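Local structure of homospermidine synthase (Legionella pneumophila subsp. pneumophila str. Philadelphia 1, 2PH5) at residues His156-Glu169 against Pro418-Lys431. The protein probably makes the polyamine homospermidine and binds the dinucleotide NAD. Sequence-based numbering, arbitrary orientation.
Sequences HGANPGLVSHFIKE and PEEVDHQYIIDIAK. With NAD (nicotinamide-adenine-dinucleotide), chain C.
Pro-418 lays its CB against ND1 of the His-156 ring, 3.7 Å away, and close to the Gly-161 carbonyl. A compact ring fits here, with the CA atoms of Gly-161 and Pro-418 5.6 Å apart; Gly-161 has backbone angles (phi 130°) that a residue with a CB could hardly adopt, since the CB would collide with Gly-157 O. The Pro-418 carbonyl receives a weak, bent hydrogen bond from His-165 NE2. At Glu-419 the aliphatic CG rests beside Ser-164 OG, while the carboxylate turns to Ser-298 on helix 295-302. The backbone oxygen of Glu-419 accepts from Lys-168 NZ at 2.8 Å, the ammonium lying above the carbonyl plane; a weaker bond joins NZ to Val-421 O. The lysine chain, extended beyond CG, is long enough to reach both carbonyls. Asp-422 then caps helix 423-430 through a weak bond to Tyr-425 N and pairs with Arg-184.

With CG between the backbone N and the carbonyl carbon (chi1 65°), the His-423 ring lies against Lys-168 and Glu-169. Lys-168 CB covers one face in a CH-pi contact, 4.0 Å from the His-423 ring centroid, and Glu-169 OE1 lies at the ring's edge, the carboxylate plane turned 72° from it. Ile-426 sets CB over a face of the His-165 ring, 3.9 Å from its centroid, while its CG1 meets the edge of His-156. Ile-427 sends CD1 to Leu-162 CD1 at 3.6 Å and to the Phe-166 ring.

At the N-terminal turn of helix 158-169, the amides of Asn-159 and, weakly, Ala-158, with the Pro-160 carbonyl, hold the NAD carboxamide. The carbonyl oxygens of Glu-419 and Val-421 would help to stabilise a charged Lys-168; polar bonds lie near the start of 418-431, apolar packing further along.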
loop_
_atom_site.group_PDB
_atom_site.type_symbol
_atom_site.label_atom_id
_atom_site.label_comp_id
_atom_site.label_asym_id
_atom_site.label_seq_id
_atom_site.Cartn_x
_atom_site.Cartn_y
_atom_site.Cartn_z
ATOM N N HIS A 156 -2.108 5.667 29.598
ATOM C CA HIS A 156 -2.134 4.256 29.943
ATOM C C HIS A 156 -3.087 3.453 29.070
ATOM O O HIS A 156 -4.125 2.986 29.535
ATOM C CB HIS A 156 -2.505 4.076 31.414
ATOM C CG HIS A 156 -2.276 2.686 31.921
ATOM N ND1 HIS A 156 -1.088 2.288 32.493
ATOM C CD2 HIS A 156 -3.059 1.582 31.877
ATOM C CE1 HIS A 156 -1.147 0.999 32.778
ATOM N NE2 HIS A 156 -2.331 0.547 32.412
ATOM N N GLY A 157 -2.734 3.308 27.795
ATOM C CA GLY A 157 -3.551 2.529 26.877
ATOM C C GLY A 157 -2.702 1.340 26.476
ATOM O O GLY A 157 -1.845 0.926 27.248
ATOM N N ALA A 158 -2.924 0.787 25.287
ATOM C CA ALA A 158 -2.123 -0.343 24.838
ATOM C C ALA A 158 -0.726 0.232 24.575
ATOM O O ALA A 158 0.276 -0.278 25.069
ATOM C CB ALA A 158 -2.718 -0.954 23.573
ATOM N N ASN A 159 -0.652 1.287 23.778
ATOM C CA ASN A 159 0.625 1.941 23.541
ATOM C C ASN A 159 0.375 3.372 23.118
ATOM O O ASN A 159 -0.231 3.636 22.080
ATOM C CB ASN A 159 1.500 1.212 22.500
ATOM C CG ASN A 159 0.909 1.217 21.124
ATOM O OD1 ASN A 159 1.627 1.064 20.136
ATOM N ND2 ASN A 159 -0.411 1.370 21.041
ATOM N N PRO A 160 0.837 4.323 23.933
ATOM C CA PRO A 160 1.565 4.126 25.190
ATOM C C PRO A 160 0.764 3.390 26.259
ATOM O O PRO A 160 -0.468 3.421 26.252
ATOM C CB PRO A 160 1.876 5.546 25.620
ATOM C CG PRO A 160 0.624 6.257 25.207
ATOM C CD PRO A 160 0.405 5.723 23.798
ATOM N N GLY A 161 1.472 2.742 27.186
ATOM C CA GLY A 161 0.802 2.040 28.264
ATOM C C GLY A 161 1.275 0.619 28.468
ATOM O O GLY A 161 2.334 0.374 29.041
ATOM N N LEU A 162 0.464 -0.318 28.002
ATOM C CA LEU A 162 0.759 -1.728 28.107
ATOM C C LEU A 162 2.173 -2.023 27.623
ATOM O O LEU A 162 2.863 -2.882 28.175
ATOM C CB LEU A 162 -0.245 -2.504 27.265
ATOM C CG LEU A 162 -0.173 -4.022 27.285
ATOM C CD1 LEU A 162 -0.355 -4.544 28.708
ATOM C CD2 LEU A 162 -1.261 -4.558 26.373
ATOM N N VAL A 163 2.596 -1.295 26.595
ATOM C CA VAL A 163 3.913 -1.475 25.992
ATOM C C VAL A 163 5.057 -1.323 26.996
ATOM O O VAL A 163 6.032 -2.074 26.962
ATOM C CB VAL A 163 4.073 -0.503 24.786
ATOM C CG1 VAL A 163 5.521 -0.054 24.625
ATOM C CG2 VAL A 163 3.620 -1.212 23.528
ATOM N N SER A 164 4.920 -0.359 27.896
ATOM C CA SER A 164 5.917 -0.128 28.926
ATOM C C SER A 164 5.989 -1.378 29.812
ATOM O O SER A 164 7.069 -1.864 30.141
ATOM C CB SER A 164 5.518 1.104 29.737
ATOM O OG SER A 164 6.221 1.183 30.958
ATOM N N HIS A 165 4.840 -1.925 30.181
ATOM C CA HIS A 165 4.851 -3.117 31.014
ATOM C C HIS A 165 5.421 -4.324 30.287
ATOM O O HIS A 165 5.956 -5.231 30.926
ATOM C CB HIS A 165 3.448 -3.425 31.524
ATOM C CG HIS A 165 2.848 -2.301 32.300
ATOM N ND1 HIS A 165 1.610 -1.772 32.005
ATOM C CD2 HIS A 165 3.334 -1.572 33.330
ATOM C CE1 HIS A 165 1.362 -0.763 32.819
ATOM N NE2 HIS A 165 2.391 -0.620 33.632
ATOM N N PHE A 166 5.313 -4.348 28.960
ATOM C CA PHE A 166 5.859 -5.471 28.201
ATOM C C PHE A 166 7.384 -5.389 28.182
ATOM O O PHE A 166 8.069 -6.410 28.225
ATOM C CB PHE A 166 5.328 -5.498 26.756
ATOM C CG PHE A 166 3.898 -5.985 26.618
ATOM C CD1 PHE A 166 3.342 -6.867 27.544
ATOM C CD2 PHE A 166 3.126 -5.598 25.515
ATOM C CE1 PHE A 166 2.042 -7.360 27.376
ATOM C CE2 PHE A 166 1.822 -6.084 25.333
ATOM C CZ PHE A 166 1.280 -6.967 26.263
ATOM N N ILE A 167 7.921 -4.176 28.125
ATOM C CA ILE A 167 9.367 -4.025 28.101
ATOM C C ILE A 167 9.986 -4.555 29.395
ATOM O O ILE A 167 10.970 -5.291 29.359
ATOM C CB ILE A 167 9.766 -2.552 27.860
ATOM C CG1 ILE A 167 9.604 -2.230 26.369
ATOM C CG2 ILE A 167 11.207 -2.306 28.321
ATOM C CD1 ILE A 167 9.823 -0.772 26.003
ATOM N N LYS A 168 9.397 -4.206 30.532
ATOM C CA LYS A 168 9.912 -4.673 31.816
ATOM C C LYS A 168 9.819 -6.193 31.903
ATOM O O LYS A 168 10.733 -6.851 32.393
ATOM C CB LYS A 168 9.119 -4.064 32.974
ATOM C CG LYS A 168 9.322 -2.582 33.188
ATOM C CD LYS A 168 8.428 -2.109 34.310
ATOM C CE LYS A 168 8.694 -0.663 34.699
ATOM N NZ LYS A 168 7.917 -0.320 35.926
ATOM N N GLU A 169 8.707 -6.751 31.440
ATOM C CA GLU A 169 8.527 -8.196 31.491
ATOM C C GLU A 169 9.609 -8.883 30.667
ATOM O O GLU A 169 10.237 -9.838 31.125
ATOM C CB GLU A 169 7.137 -8.586 30.974
ATOM C CG GLU A 169 6.812 -10.077 31.092
ATOM C CD GLU A 169 6.490 -10.524 32.511
ATOM O OE1 GLU A 169 7.151 -10.048 33.456
ATOM O OE2 GLU A 169 5.582 -11.369 32.681
ATOM N N PRO A 418 2.753 5.184 33.202
ATOM C CA PRO A 418 2.823 3.723 33.232
ATOM C C PRO A 418 4.169 3.137 33.663
ATOM O O PRO A 418 4.207 2.053 34.244
ATOM C CB PRO A 418 2.404 3.326 31.815
ATOM C CG PRO A 418 2.744 4.530 30.990
ATOM C CD PRO A 418 2.336 5.666 31.873
ATOM N N GLU A 419 5.266 3.851 33.408
ATOM C CA GLU A 419 6.591 3.366 33.805
ATOM C C GLU A 419 6.740 3.239 35.320
ATOM O O GLU A 419 7.545 2.442 35.807
ATOM C CB GLU A 419 7.699 4.282 33.275
ATOM C CG GLU A 419 7.934 4.167 31.777
ATOM C CD GLU A 419 7.017 5.064 30.972
ATOM O OE1 GLU A 419 5.858 5.268 31.392
ATOM O OE2 GLU A 419 7.461 5.555 29.914
ATOM N N GLU A 420 5.965 4.028 36.053
ATOM C CA GLU A 420 6.001 4.009 37.506
ATOM C C GLU A 420 5.049 2.976 38.116
ATOM O O GLU A 420 4.899 2.909 39.341
ATOM C CB GLU A 420 5.650 5.389 38.047
ATOM C CG GLU A 420 6.636 6.475 37.681
ATOM C CD GLU A 420 6.045 7.860 37.860
ATOM O OE1 GLU A 420 5.271 8.290 36.976
ATOM O OE2 GLU A 420 6.337 8.512 38.888
ATOM N N VAL A 421 4.408 2.171 37.273
ATOM C CA VAL A 421 3.474 1.154 37.750
ATOM C C VAL A 421 4.064 -0.250 37.626
ATOM O O VAL A 421 4.769 -0.557 36.658
ATOM C CB VAL A 421 2.146 1.225 36.950
ATOM C CG1 VAL A 421 1.114 0.264 37.529
ATOM C CG2 VAL A 421 1.626 2.650 36.960
ATOM N N ASP A 422 3.770 -1.096 38.611
ATOM C CA ASP A 422 4.266 -2.476 38.641
ATOM C C ASP A 422 3.695 -3.270 37.465
ATOM O O ASP A 422 2.494 -3.538 37.404
ATOM C CB ASP A 422 3.872 -3.128 39.975
ATOM C CG ASP A 422 4.330 -4.564 40.079
ATOM O OD1 ASP A 422 5.493 -4.850 39.710
ATOM O OD2 ASP A 422 3.535 -5.402 40.541
ATOM N N HIS A 423 4.566 -3.657 36.537
ATOM C CA HIS A 423 4.132 -4.377 35.344
ATOM C C HIS A 423 3.338 -5.671 35.602
ATOM O O HIS A 423 2.330 -5.927 34.937
ATOM C CB HIS A 423 5.344 -4.665 34.448
ATOM C CG HIS A 423 6.340 -5.586 35.072
ATOM N ND1 HIS A 423 7.056 -5.247 36.200
ATOM C CD2 HIS A 423 6.680 -6.862 34.775
ATOM C CE1 HIS A 423 7.788 -6.280 36.575
ATOM N NE2 HIS A 423 7.577 -7.273 35.728
ATOM N N GLN A 424 3.778 -6.466 36.575
ATOM C CA GLN A 424 3.115 -7.726 36.903
ATOM C C GLN A 424 1.662 -7.520 37.343
ATOM O O GLN A 424 0.778 -8.306 37.001
ATOM C CB GLN A 424 3.910 -8.462 37.990
ATOM C CG GLN A 424 3.347 -9.822 38.376
ATOM C CD GLN A 424 4.092 -10.472 39.540
ATOM O OE1 GLN A 424 3.544 -11.341 40.231
ATOM N NE2 GLN A 424 5.345 -10.061 39.758
ATOM N N TYR A 425 1.417 -6.457 38.098
ATOM C CA TYR A 425 0.071 -6.149 38.559
ATOM C C TYR A 425 -0.834 -5.915 37.358
ATOM O O TYR A 425 -1.919 -6.499 37.250
ATOM C CB TYR A 425 0.103 -4.889 39.412
ATOM C CG TYR A 425 -1.229 -4.441 39.965
ATOM C CD1 TYR A 425 -1.512 -4.579 41.325
ATOM C CD2 TYR A 425 -2.173 -3.803 39.150
ATOM C CE1 TYR A 425 -2.691 -4.084 41.869
ATOM C CE2 TYR A 425 -3.359 -3.304 39.682
ATOM C CZ TYR A 425 -3.609 -3.445 41.045
ATOM O OH TYR A 425 -4.755 -2.918 41.593
ATOM N N ILE A 426 -0.382 -5.053 36.454
ATOM C CA ILE A 426 -1.153 -4.729 35.264
ATOM C C ILE A 426 -1.299 -5.938 34.350
ATOM O O ILE A 426 -2.415 -6.314 34.007
ATOM C CB ILE A 426 -0.517 -3.506 34.492
ATOM C CG1 ILE A 426 -1.228 -2.212 34.886
ATOM C CG2 ILE A 426 -0.714 -3.640 32.981
ATOM C CD1 ILE A 426 -1.236 -1.914 36.336
ATOM N N ILE A 427 -0.181 -6.562 33.986
ATOM C CA ILE A 427 -0.219 -7.722 33.097
ATOM C C ILE A 427 -1.108 -8.874 33.564
ATOM O O ILE A 427 -1.743 -9.533 32.741
ATOM C CB ILE A 427 1.187 -8.292 32.854
ATOM C CG1 ILE A 427 2.069 -7.238 32.190
ATOM C CG2 ILE A 427 1.095 -9.527 31.973
ATOM C CD1 ILE A 427 1.521 -6.720 30.885
ATOM N N ASP A 428 -1.140 -9.120 34.873
ATOM C CA ASP A 428 -1.948 -10.202 35.430
ATOM C C ASP A 428 -3.445 -9.931 35.335
ATOM O O ASP A 428 -4.255 -10.859 35.356
ATOM C CB ASP A 428 -1.580 -10.463 36.896
ATOM C CG ASP A 428 -0.257 -11.205 37.049
ATOM O OD1 ASP A 428 0.040 -12.090 36.214
ATOM O OD2 ASP A 428 0.477 -10.921 38.016
ATOM N N ILE A 429 -3.815 -8.660 35.237
ATOM C CA ILE A 429 -5.224 -8.310 35.139
ATOM C C ILE A 429 -5.677 -8.278 33.691
ATOM O O ILE A 429 -6.789 -8.699 33.363
ATOM C CB ILE A 429 -5.509 -6.933 35.777
ATOM C CG1 ILE A 429 -5.103 -6.961 37.257
ATOM C CG2 ILE A 429 -6.979 -6.569 35.604
ATOM C CD1 ILE A 429 -5.365 -5.666 38.010
ATOM N N ALA A 430 -4.795 -7.796 32.824
ATOM C CA ALA A 430 -5.080 -7.659 31.396
ATOM C C ALA A 430 -4.916 -8.941 30.590
ATOM O O ALA A 430 -5.599 -9.139 29.591
ATOM C CB ALA A 430 -4.188 -6.578 30.817
ATOM N N LYS A 431 -3.996 -9.792 31.031
ATOM C CA LYS A 431 -3.679 -11.057 30.366
ATOM C C LYS A 431 -4.880 -11.836 29.837
ATOM O O LYS A 431 -4.831 -12.392 28.748
ATOM C CB LYS A 431 -2.869 -11.936 31.323
ATOM C CG LYS A 431 -1.742 -12.711 30.666
ATOM C CD LYS A 431 -0.566 -12.895 31.633
ATOM C CE LYS A 431 0.652 -13.525 30.939
ATOM N NZ LYS A 431 1.876 -13.595 31.796
HETATM P PA NAD C . -12.745 9.223 19.008
HETATM O O1A NAD C . -12.491 10.434 18.153
HETATM O O2A NAD C . -13.336 8.019 18.361
HETATM O O5B NAD C . -13.676 9.606 20.279
HETATM C C5B NAD C . -13.389 10.760 21.064
HETATM C C4B NAD C . -14.695 11.225 21.735
HETATM O O4B NAD C . -14.366 12.389 22.460
HETATM C C3B NAD C . -15.816 11.600 20.759
HETATM O O3B NAD C . -17.006 10.869 21.066
HETATM C C2B NAD C . -15.995 13.080 20.952
HETATM O O2B NAD C . -17.307 13.558 20.762
HETATM C C1B NAD C . -15.420 13.324 22.348
HETATM N N9A NAD C . -14.842 14.654 22.575
HETATM C C8A NAD C . -14.226 15.432 21.579
HETATM N N7A NAD C . -14.484 16.745 21.746
HETATM C C5A NAD C . -15.279 16.840 22.836
HETATM C C6A NAD C . -15.845 17.944 23.474
HETATM N N6A NAD C . -15.662 19.204 23.077
HETATM N N1A NAD C . -16.632 17.692 24.589
HETATM C C2A NAD C . -16.859 16.415 25.061
HETATM N N3A NAD C . -16.306 15.312 24.455
HETATM C C4A NAD C . -15.530 15.561 23.359
HETATM O O3 NAD C . -11.325 8.825 19.582
HETATM P PN NAD C . -10.835 7.704 20.620
HETATM O O1N NAD C . -9.679 7.013 19.999
HETATM O O2N NAD C . -12.036 6.894 21.032
HETATM O O5D NAD C . -10.386 8.765 21.708
HETATM C C5D NAD C . -9.795 8.478 22.950
HETATM C C4D NAD C . -8.310 8.691 22.736
HETATM O O4D NAD C . -7.622 7.537 23.139
HETATM C C3D NAD C . -7.293 9.664 22.176
HETATM O O3D NAD C . -6.934 10.651 23.129
HETATM C C2D NAD C . -6.146 8.737 21.814
HETATM O O2D NAD C . -4.906 9.382 21.738
HETATM C C1D NAD C . -6.236 7.650 22.877
HETATM N N1N NAD C . -5.830 6.284 22.471
HETATM C C2N NAD C . -4.808 5.639 23.130
HETATM C C3N NAD C . -4.479 4.330 22.718
HETATM C C7N NAD C . -3.397 3.550 23.382
HETATM O O7N NAD C . -3.164 2.279 22.921
HETATM N N7N NAD C . -2.693 4.018 24.391
HETATM C C4N NAD C . -5.182 3.689 21.649
HETATM C C5N NAD C . -6.220 4.389 20.999
HETATM C C6N NAD C . -6.552 5.670 21.396
#